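Local atomic coordinates of flavin reductase domain protein (Arthrobacter sp., PDB entry 2QCK), a protein that probably binds FMN and, as a member of the flavin reductase-like family, is likely to act as an oxidoreductase that reduces flavin. Residues A[78-87]-A[148-159]. Numbering follows the deposited sequence.
Sequences LGLDNQELAD and TPLLYHSGAYSQ
Leu150 shows how one branched side chain can join a loop to the helix that follows it: its CD2 lies 3.7 Å from Ala86 CB and meets Leu78 CD1, while its CD1 touches Leu80 CD2 at 4.0 Å. With CG anti to the backbone N (chi1 -171°), the leucine reaches the first turn of helix 83-88. Backbone bonds clamp this buried end on both sides of Gly79: Leu150 N donates to Leu78 O, and Leu80 N to Thr148 O at 3.0 Å. Asn82 OD1 holds the loop by accepting from Gly79 N. Leu80 packs its CG on Thr148 CB and crosses Gln159 at about a right angle, CD1 3.6 Å from Gln159 CB; its CD2 covers Pro149 O, buried without a polar partner.

The Gln83-Tyr157 side is partly exposed and less fixed, for Gln83 takes two conformations. In one, its CG lies 3.7 Å from Tyr157 CD2; Ala86 CB meets Tyr157 CE1 at 3.6 Å. Replacing Tyr157 by an alanine is likely to open a gap beside Ala86 CB and leave Gln83 without its ring. Through Ser158 and Gln159 the sheet runs on, antiparallel, into the second subunit, so the contact fastens a helix and its preceding loop to a dimer-forming β-hairpin of the flavin reductase-like, FMN-binding fold.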
loop_
_atom_site.group_PDB
_atom_site.type_symbol
_atom_site.label_atom_id
_atom_site.label_comp_id
_atom_site.label_asym_id
_atom_site.label_seq_id
_atom_site.Cartn_x
_atom_site.Cartn_y
_atom_site.Cartn_z
ATOM N N LEU A 78 2.223 -8.903 9.714
ATOM C CA LEU A 78 1.642 -10.212 9.950
ATOM C C LEU A 78 2.330 -11.257 9.095
ATOM O O LEU A 78 2.727 -10.998 7.959
ATOM C CB LEU A 78 0.133 -10.169 9.613
ATOM C CG LEU A 78 -0.720 -9.229 10.463
ATOM C CD1 LEU A 78 -2.204 -9.526 10.293
ATOM C CD2 LEU A 78 -0.359 -9.311 11.945
ATOM N N GLY A 79 2.498 -12.446 9.655
ATOM C CA GLY A 79 2.848 -13.600 8.847
ATOM C C GLY A 79 1.689 -14.557 8.667
ATOM O O GLY A 79 0.593 -14.338 9.153
ATOM N N LEU A 80 1.953 -15.666 7.999
ATOM C CA LEU A 80 0.927 -16.666 7.756
ATOM C C LEU A 80 0.324 -17.229 9.021
ATOM O O LEU A 80 -0.853 -17.546 9.039
ATOM C CB LEU A 80 1.498 -17.815 6.944
ATOM C CG LEU A 80 2.094 -17.462 5.607
ATOM C CD1 LEU A 80 2.202 -18.729 4.774
ATOM C CD2 LEU A 80 1.272 -16.428 4.879
ATOM N N ASP A 81 1.110 -17.336 10.089
ATOM C CA ASP A 81 0.571 -17.826 11.352
ATOM C C ASP A 81 -0.341 -16.795 12.009
ATOM O O ASP A 81 -0.968 -17.078 13.016
ATOM C CB ASP A 81 1.697 -18.204 12.314
ATOM C CG ASP A 81 2.404 -19.488 11.906
ATOM N N ASN A 82 -0.428 -15.593 11.455
ATOM C CA ASN A 82 -1.285 -14.559 12.024
ATOM C C ASN A 82 -2.610 -14.397 11.237
ATOM O O ASN A 82 -3.277 -13.387 11.406
ATOM C CB ASN A 82 -0.574 -13.210 12.049
ATOM C CG ASN A 82 0.723 -13.207 12.820
ATOM O OD1 ASN A 82 1.726 -12.707 12.336
ATOM N ND2 ASN A 82 0.701 -13.713 14.032
ATOM N N GLN A 83 -3.013 -15.384 10.426
ATOM C CA GLN A 83 -4.206 -15.184 9.624
ATOM C C GLN A 83 -5.441 -15.045 10.505
ATOM O O GLN A 83 -6.303 -14.243 10.199
ATOM C CB GLN A 83 -4.391 -16.282 8.593
ATOM C CG GLN A 83 -5.565 -16.018 7.692
ATOM C CD GLN A 83 -6.892 -16.313 8.372
ATOM O OE1 GLN A 83 -6.970 -17.142 9.274
ATOM N NE2 GLN A 83 -7.938 -15.633 7.938
ATOM N N GLU A 84 -5.492 -15.761 11.613
ATOM C CA GLU A 84 -6.655 -15.727 12.482
ATOM C C GLU A 84 -6.808 -14.344 13.121
ATOM O O GLU A 84 -7.917 -13.859 13.330
ATOM C CB GLU A 84 -6.554 -16.847 13.534
ATOM C CG GLU A 84 -7.621 -16.784 14.588
ATOM C CD GLU A 84 -7.743 -18.044 15.446
ATOM O OE1 GLU A 84 -7.462 -19.165 14.945
ATOM O OE2 GLU A 84 -8.181 -17.896 16.620
ATOM N N LEU A 85 -5.683 -13.711 13.405
ATOM C CA LEU A 85 -5.650 -12.410 14.019
ATOM C C LEU A 85 -6.080 -11.356 13.010
ATOM O O LEU A 85 -6.911 -10.482 13.346
ATOM C CB LEU A 85 -4.238 -12.143 14.525
ATOM C CG LEU A 85 -3.948 -10.976 15.441
ATOM C CD1 LEU A 85 -4.484 -11.193 16.872
ATOM C CD2 LEU A 85 -2.413 -10.788 15.362
ATOM N N ALA A 86 -5.573 -11.477 11.777
ATOM C CA ALA A 86 -6.057 -10.669 10.646
ATOM C C ALA A 86 -7.580 -10.712 10.489
ATOM O O ALA A 86 -8.212 -9.676 10.377
ATOM C CB ALA A 86 -5.372 -11.036 9.311
ATOM N N ASP A 87 -8.168 -11.895 10.488
ATOM C CA ASP A 87 -9.602 -12.040 10.349
ATOM C C ASP A 87 -10.384 -11.442 11.550
ATOM O O ASP A 87 -11.403 -10.771 11.357
ATOM C CB ASP A 87 -9.902 -13.518 10.160
ATOM C CG ASP A 87 -11.295 -13.781 9.658
ATOM O OD1 ASP A 87 -11.619 -13.411 8.497
ATOM O OD2 ASP A 87 -12.065 -14.407 10.402
ATOM N N THR A 148 6.765 -16.031 6.776
ATOM C CA THR A 148 6.304 -15.642 5.450
ATOM C C THR A 148 5.206 -14.583 5.617
ATOM O O THR A 148 4.262 -14.771 6.393
ATOM C CB THR A 148 5.786 -16.908 4.732
ATOM O OG1 THR A 148 6.887 -17.812 4.565
ATOM C CG2 THR A 148 5.137 -16.619 3.385
ATOM N N PRO A 149 5.331 -13.457 4.919
ATOM C CA PRO A 149 4.299 -12.415 5.022
ATOM C C PRO A 149 2.910 -12.861 4.614
ATOM O O PRO A 149 2.755 -13.698 3.743
ATOM C CB PRO A 149 4.772 -11.333 4.057
ATOM C CG PRO A 149 6.209 -11.590 3.828
ATOM C CD PRO A 149 6.449 -13.049 4.043
ATOM N N LEU A 150 1.908 -12.293 5.265
ATOM C CA LEU A 150 0.510 -12.500 4.887
ATOM C C LEU A 150 0.092 -11.462 3.846
ATOM O O LEU A 150 0.348 -10.240 3.997
ATOM C CB LEU A 150 -0.382 -12.400 6.134
ATOM C CG LEU A 150 -1.871 -12.774 6.080
ATOM C CD1 LEU A 150 -2.019 -14.234 5.700
ATOM C CD2 LEU A 150 -2.516 -12.469 7.432
ATOM N N LEU A 151 -0.571 -11.966 2.806
ATOM C CA LEU A 151 -1.103 -11.148 1.734
ATOM C C LEU A 151 -2.600 -11.281 1.692
ATOM O O LEU A 151 -3.174 -12.230 2.242
ATOM C CB LEU A 151 -0.541 -11.606 0.408
ATOM C CG LEU A 151 0.923 -12.045 0.415
ATOM C CD1 LEU A 151 1.196 -12.798 -0.884
ATOM C CD2 LEU A 151 1.785 -10.860 0.563
ATOM N N TYR A 152 -3.241 -10.301 1.066
ATOM C CA TYR A 152 -4.681 -10.373 0.835
ATOM C C TYR A 152 -4.950 -9.934 -0.582
ATOM O O TYR A 152 -4.418 -8.934 -1.046
ATOM C CB TYR A 152 -5.370 -9.431 1.744
ATOM C CG TYR A 152 -6.850 -9.586 1.793
ATOM C CD1 TYR A 152 -7.419 -10.631 2.469
ATOM C CD2 TYR A 152 -7.706 -8.673 1.156
ATOM C CE1 TYR A 152 -8.759 -10.769 2.546
ATOM C CE2 TYR A 152 -9.091 -8.826 1.229
ATOM C CZ TYR A 152 -9.589 -9.878 1.923
ATOM O OH TYR A 152 -10.951 -10.065 2.038
ATOM N N HIS A 153 -5.752 -10.704 -1.287
ATOM C CA HIS A 153 -5.956 -10.473 -2.690
ATOM C C HIS A 153 -7.327 -11.030 -3.036
ATOM O O HIS A 153 -7.680 -12.147 -2.610
ATOM C CB HIS A 153 -4.878 -11.194 -3.490
ATOM C CG HIS A 153 -5.272 -11.480 -4.894
ATOM N ND1 HIS A 153 -5.846 -10.525 -5.714
ATOM C CD2 HIS A 153 -5.216 -12.619 -5.619
ATOM C CE1 HIS A 153 -6.115 -11.061 -6.893
ATOM N NE2 HIS A 153 -5.739 -12.329 -6.863
ATOM N N SER A 154 -8.075 -10.228 -3.788
ATOM C CA SER A 154 -9.424 -10.546 -4.239
ATOM C C SER A 154 -10.194 -11.350 -3.194
ATOM O O SER A 154 -10.700 -12.430 -3.464
ATOM C CB SER A 154 -9.377 -11.308 -5.548
ATOM O OG SER A 154 -10.709 -11.434 -6.033
ATOM N N GLY A 155 -10.247 -10.822 -1.985
ATOM C CA GLY A 155 -11.028 -11.416 -0.919
ATOM C C GLY A 155 -10.453 -12.641 -0.255
ATOM O O GLY A 155 -11.153 -13.250 0.523
ATOM N N ALA A 156 -9.181 -12.992 -0.477
ATOM C CA ALA A 156 -8.644 -14.177 0.173
ATOM C C ALA A 156 -7.270 -13.878 0.733
ATOM O O ALA A 156 -6.519 -13.102 0.147
ATOM C CB ALA A 156 -8.563 -15.367 -0.821
ATOM N N TYR A 157 -6.969 -14.484 1.878
ATOM C CA TYR A 157 -5.622 -14.462 2.421
ATOM C C TYR A 157 -4.750 -15.416 1.635
ATOM O O TYR A 157 -5.116 -16.549 1.410
ATOM C CB TYR A 157 -5.629 -14.818 3.906
ATOM C CG TYR A 157 -6.252 -13.740 4.770
ATOM C CD1 TYR A 157 -5.601 -12.522 5.010
ATOM C CD2 TYR A 157 -7.486 -13.927 5.346
ATOM C CE1 TYR A 157 -6.214 -11.518 5.806
ATOM C CE2 TYR A 157 -8.073 -12.943 6.129
ATOM C CZ TYR A 157 -7.444 -11.756 6.344
ATOM O OH TYR A 157 -8.068 -10.799 7.113
ATOM N N SER A 158 -3.566 -14.944 1.249
ATOM C CA SER A 158 -2.643 -15.652 0.399
ATOM C C SER A 158 -1.250 -15.583 0.999
ATOM O O SER A 158 -0.994 -14.834 1.953
ATOM C CB SER A 158 -2.589 -15.001 -0.985
ATOM O OG SER A 158 -3.784 -15.258 -1.714
ATOM N N GLN A 159 -0.359 -16.377 0.432
ATOM C CA GLN A 159 1.030 -16.334 0.796
ATOM C C GLN A 159 1.838 -16.082 -0.472
ATOM O O GLN A 159 1.418 -16.489 -1.546
ATOM C CB GLN A 159 1.423 -17.637 1.426
ATOM C CG GLN A 159 1.546 -18.781 0.447
ATOM C CD GLN A 159 2.021 -20.021 1.127
ATOM O OE1 GLN A 159 3.146 -20.064 1.637
ATOM N NE2 GLN A 159 1.167 -21.046 1.152
#